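Pre-mRNA-splicing factor SAD1 (Saccharomyces cerevisiae, PDB 4MSX) promotes assembly of newly made U4 snRNA into the U4/U6 snRNP and is required for pre-mRNA splicing. Local coordinates at residues K73-I84 against C93-Q102. Numbering follows the deposited sequence.
Sequences KLDFDSEKICCI and CCLVCGHYYQ. With ZN (zinc ion), chain B.
The Tyr100 ring pushes into the bend of 73-84 and meets mostly backbone there: the carbonyl oxygens of Asp75, Glu79 and Ile81 lie at its edge, near its plane, with Glu79 O 3.4 Å from CE2. Tyr101, next along, has Ile84 CG1 at its edge and Cys83 SG obliquely against it, 4.0 Å from the ring centroid, while the His113 ring stacks on it. This is the degenerate UBP-type zinc finger, in which 73-84 loops past strand 100-102 and the zinc knuckle. Cys94 and Cys97 of that knuckle hold the zinc ion together with His113 and His119.

The Tyr100 hydroxyl gives its proton to Asp75 O at 2.7 Å, in the carbonyl plane on a lone pair, and Tyr100 OH lies 2.8 Å from the oxygen of a water that also reaches Phe76 O and Ser78 O. Replacing this tyrosine with a phenylalanine would probably leave Asp75 O without its hydroxyl donor and that water without one of its partners. At the far end of the contact, Cys83 N bonds to Tyr100 O, standing 36° out of the carbonyl plane.

Near the knuckle, Leu74 CD2 sits 3.8 Å from Gly98 CA, and CD1 meets Leu95 CD2, the two side chains crossing at about a right angle; Ile151 of helix 146-155 also touches Leu74. Phe76 CE1 abuts Cys93 SG. With its sulfur turned anti to the backbone N (chi1 170°), Cys82 receives Gln102 N-H on SG, 3.2 Å away and nearly straight at 168°.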
loop_
_atom_site.group_PDB
_atom_site.type_symbol
_atom_site.label_atom_id
_atom_site.label_comp_id
_atom_site.label_asym_id
_atom_site.label_seq_id
_atom_site.Cartn_x
_atom_site.Cartn_y
_atom_site.Cartn_z
ATOM N N LYS A 73 14.546 19.930 -2.473
ATOM C CA LYS A 73 15.300 19.083 -3.387
ATOM C C LYS A 73 15.445 17.689 -2.797
ATOM O O LYS A 73 16.037 16.823 -3.408
ATOM C CB LYS A 73 16.686 19.712 -3.663
ATOM C CG LYS A 73 16.530 20.884 -4.645
ATOM C CD LYS A 73 17.868 21.403 -5.132
ATOM C CE LYS A 73 17.697 22.712 -5.888
ATOM N NZ LYS A 73 16.563 22.644 -6.857
ATOM N N LEU A 74 14.937 17.472 -1.586
ATOM C CA LEU A 74 15.249 16.221 -0.882
ATOM C C LEU A 74 14.138 15.173 -1.118
ATOM O O LEU A 74 12.987 15.374 -0.695
ATOM C CB LEU A 74 15.374 16.474 0.618
ATOM C CG LEU A 74 16.388 17.601 0.905
ATOM C CD1 LEU A 74 16.499 17.753 2.409
ATOM C CD2 LEU A 74 17.757 17.214 0.238
ATOM N N ASP A 75 14.497 14.052 -1.720
ATOM C CA ASP A 75 13.516 12.930 -1.931
ATOM C C ASP A 75 14.175 11.671 -1.404
ATOM O O ASP A 75 15.283 11.308 -1.826
ATOM C CB ASP A 75 13.192 12.763 -3.423
ATOM C CG ASP A 75 12.079 11.718 -3.677
ATOM O OD1 ASP A 75 12.103 10.632 -3.052
ATOM O OD2 ASP A 75 11.158 12.000 -4.483
ATOM N N PHE A 76 13.571 11.054 -0.399
ATOM C CA PHE A 76 14.162 9.862 0.199
ATOM C C PHE A 76 13.490 8.537 -0.275
ATOM O O PHE A 76 13.718 7.471 0.276
ATOM C CB PHE A 76 14.056 10.005 1.705
ATOM C CG PHE A 76 14.910 11.145 2.229
ATOM C CD1 PHE A 76 16.298 11.054 2.145
ATOM C CD2 PHE A 76 14.324 12.294 2.742
ATOM C CE1 PHE A 76 17.118 12.114 2.630
ATOM C CE2 PHE A 76 15.107 13.368 3.215
ATOM C CZ PHE A 76 16.510 13.270 3.173
ATOM N N ASP A 77 12.690 8.635 -1.310
ATOM C CA ASP A 77 12.081 7.444 -1.873
ATOM C C ASP A 77 12.972 6.771 -2.940
ATOM O O ASP A 77 12.622 5.723 -3.466
ATOM C CB ASP A 77 10.742 7.821 -2.524
ATOM C CG ASP A 77 9.737 8.314 -1.526
ATOM O OD1 ASP A 77 9.999 8.162 -0.323
ATOM O OD2 ASP A 77 8.715 8.895 -1.938
ATOM N N SER A 78 14.098 7.378 -3.277
ATOM C CA SER A 78 14.928 6.872 -4.370
ATOM C C SER A 78 15.780 5.684 -3.922
ATOM O O SER A 78 15.988 5.461 -2.718
ATOM C CB SER A 78 15.842 7.995 -4.887
ATOM O OG SER A 78 15.061 9.028 -5.486
ATOM N N GLU A 79 16.275 4.923 -4.899
ATOM C CA GLU A 79 17.188 3.834 -4.627
ATOM C C GLU A 79 18.421 4.471 -3.903
ATOM O O GLU A 79 18.953 5.472 -4.355
ATOM C CB GLU A 79 17.678 3.193 -5.955
ATOM C CG GLU A 79 18.502 1.937 -5.730
ATOM C CD GLU A 79 19.007 1.268 -7.041
ATOM O OE1 GLU A 79 18.709 1.755 -8.167
ATOM O OE2 GLU A 79 19.726 0.238 -6.918
ATOM N N LYS A 80 18.844 3.850 -2.824
ATOM C CA LYS A 80 19.900 4.317 -1.981
ATOM C C LYS A 80 21.226 3.857 -2.586
ATOM O O LYS A 80 21.859 2.917 -2.099
ATOM C CB LYS A 80 19.700 3.724 -0.602
ATOM C CG LYS A 80 20.594 4.325 0.447
ATOM C CD LYS A 80 20.428 3.632 1.781
ATOM C CE LYS A 80 21.119 2.265 1.783
ATOM N NZ LYS A 80 21.193 1.657 3.154
ATOM N N ILE A 81 21.607 4.482 -3.683
ATOM C CA ILE A 81 22.940 4.224 -4.223
ATOM C C ILE A 81 23.642 5.531 -4.560
ATOM O O ILE A 81 23.009 6.516 -4.917
ATOM C CB ILE A 81 22.920 3.359 -5.501
ATOM C CG1 ILE A 81 22.018 3.994 -6.562
ATOM C CG2 ILE A 81 22.500 1.925 -5.178
ATOM C CD1 ILE A 81 22.070 3.242 -7.909
ATOM N N CYS A 82 24.967 5.484 -4.487
ATOM C CA CYS A 82 25.831 6.624 -4.847
ATOM C C CYS A 82 25.692 6.945 -6.324
ATOM O O CYS A 82 25.832 6.058 -7.155
ATOM C CB CYS A 82 27.281 6.227 -4.528
ATOM S SG CYS A 82 28.513 7.455 -5.197
ATOM N N CYS A 83 25.368 8.184 -6.690
ATOM C CA CYS A 83 25.162 8.525 -8.101
ATOM C C CYS A 83 26.479 8.578 -8.926
ATOM O O CYS A 83 26.432 8.762 -10.146
ATOM C CB CYS A 83 24.426 9.872 -8.247
ATOM S SG CYS A 83 25.489 11.396 -7.771
ATOM N N ILE A 84 27.626 8.436 -8.268
ATOM C CA ILE A 84 28.943 8.381 -8.945
ATOM C C ILE A 84 29.465 6.953 -9.114
ATOM O O ILE A 84 29.894 6.587 -10.208
ATOM C CB ILE A 84 30.077 9.152 -8.127
ATOM C CG1 ILE A 84 29.655 10.583 -7.804
ATOM C CG2 ILE A 84 31.406 9.164 -8.934
ATOM C CD1 ILE A 84 29.237 11.380 -9.013
ATOM N N CYS A 93 23.169 11.609 1.612
ATOM C CA CYS A 93 22.424 12.519 0.787
ATOM C C CYS A 93 22.989 13.907 1.049
ATOM O O CYS A 93 23.072 14.338 2.196
ATOM C CB CYS A 93 20.938 12.503 1.155
ATOM S SG CYS A 93 19.915 13.663 0.220
ATOM N N CYS A 94 23.327 14.597 -0.035
ATOM C CA CYS A 94 23.679 15.994 0.009
ATOM C C CYS A 94 22.421 16.811 0.244
ATOM O O CYS A 94 21.442 16.706 -0.505
ATOM C CB CYS A 94 24.345 16.472 -1.297
ATOM S SG CYS A 94 24.642 18.303 -1.160
ATOM N N LEU A 95 22.427 17.646 1.290
ATOM C CA LEU A 95 21.171 18.292 1.713
ATOM C C LEU A 95 21.036 19.622 1.040
ATOM O O LEU A 95 20.025 20.291 1.222
ATOM C CB LEU A 95 21.055 18.430 3.254
ATOM C CG LEU A 95 21.175 17.085 3.983
ATOM C CD1 LEU A 95 21.069 17.257 5.543
ATOM C CD2 LEU A 95 20.029 16.120 3.533
ATOM N N VAL A 96 22.025 19.975 0.196
ATOM C CA VAL A 96 21.859 21.145 -0.669
ATOM C C VAL A 96 21.233 20.826 -2.033
ATOM O O VAL A 96 20.286 21.516 -2.475
ATOM C CB VAL A 96 23.263 21.853 -0.913
ATOM C CG1 VAL A 96 23.075 23.053 -1.802
ATOM C CG2 VAL A 96 23.916 22.179 0.447
ATOM N N CYS A 97 21.747 19.803 -2.724
ATOM C CA CYS A 97 21.241 19.498 -4.071
ATOM C C CYS A 97 20.423 18.198 -4.084
ATOM O O CYS A 97 19.735 17.917 -5.057
ATOM C CB CYS A 97 22.407 19.403 -5.119
ATOM S SG CYS A 97 23.476 17.993 -4.895
ATOM N N GLY A 98 20.508 17.395 -3.022
ATOM C CA GLY A 98 19.656 16.211 -2.925
ATOM C C GLY A 98 20.186 14.972 -3.627
ATOM O O GLY A 98 19.555 13.932 -3.558
ATOM N N HIS A 99 21.348 15.049 -4.294
ATOM C CA HIS A 99 21.923 13.846 -4.865
ATOM C C HIS A 99 22.581 12.991 -3.815
ATOM O O HIS A 99 22.934 13.470 -2.728
ATOM C CB HIS A 99 22.911 14.223 -5.997
ATOM C CG HIS A 99 22.226 14.835 -7.179
ATOM N ND1 HIS A 99 21.518 14.084 -8.093
ATOM C CD2 HIS A 99 22.063 16.124 -7.554
ATOM C CE1 HIS A 99 20.976 14.881 -8.999
ATOM N NE2 HIS A 99 21.294 16.124 -8.697
ATOM N N TYR A 100 22.737 11.705 -4.127
ATOM C CA TYR A 100 23.328 10.794 -3.162
ATOM C C TYR A 100 24.797 10.516 -3.518
ATOM O O TYR A 100 25.113 10.286 -4.707
ATOM C CB TYR A 100 22.631 9.460 -3.237
ATOM C CG TYR A 100 21.156 9.485 -2.832
ATOM C CD1 TYR A 100 20.561 10.622 -2.243
ATOM C CD2 TYR A 100 20.380 8.350 -2.999
ATOM C CE1 TYR A 100 19.172 10.602 -1.840
ATOM C CE2 TYR A 100 19.018 8.320 -2.589
ATOM C CZ TYR A 100 18.424 9.436 -2.033
ATOM O OH TYR A 100 17.075 9.353 -1.682
ATOM N N TYR A 101 25.642 10.397 -2.500
ATOM C CA TYR A 101 27.076 10.148 -2.720
ATOM C C TYR A 101 27.612 9.216 -1.654
ATOM O O TYR A 101 27.325 9.390 -0.458
ATOM C CB TYR A 101 27.860 11.487 -2.638
ATOM C CG TYR A 101 27.417 12.467 -3.684
ATOM C CD1 TYR A 101 27.999 12.478 -4.964
ATOM C CD2 TYR A 101 26.432 13.378 -3.415
ATOM C CE1 TYR A 101 27.557 13.359 -5.949
ATOM C CE2 TYR A 101 26.007 14.291 -4.386
ATOM C CZ TYR A 101 26.583 14.263 -5.653
ATOM O OH TYR A 101 26.149 15.140 -6.618
ATOM N N GLN A 102 28.429 8.250 -2.060
ATOM C CA GLN A 102 29.119 7.433 -1.065
ATOM C C GLN A 102 30.097 8.322 -0.257
ATOM O O GLN A 102 30.774 9.118 -0.867
ATOM C CB GLN A 102 29.932 6.350 -1.791
ATOM C CG GLN A 102 30.710 5.457 -0.815
ATOM C CD GLN A 102 31.262 4.225 -1.505
ATOM O OE1 GLN A 102 30.706 3.124 -1.383
ATOM N NE2 GLN A 102 32.331 4.406 -2.268
HETATM ZN ZN ZN B . 25.182 18.741 -3.381
HETATM O O HOH W 1 16.878 13.819 -3.035
HETATM O O HOH W 2 16.784 7.025 -0.109
#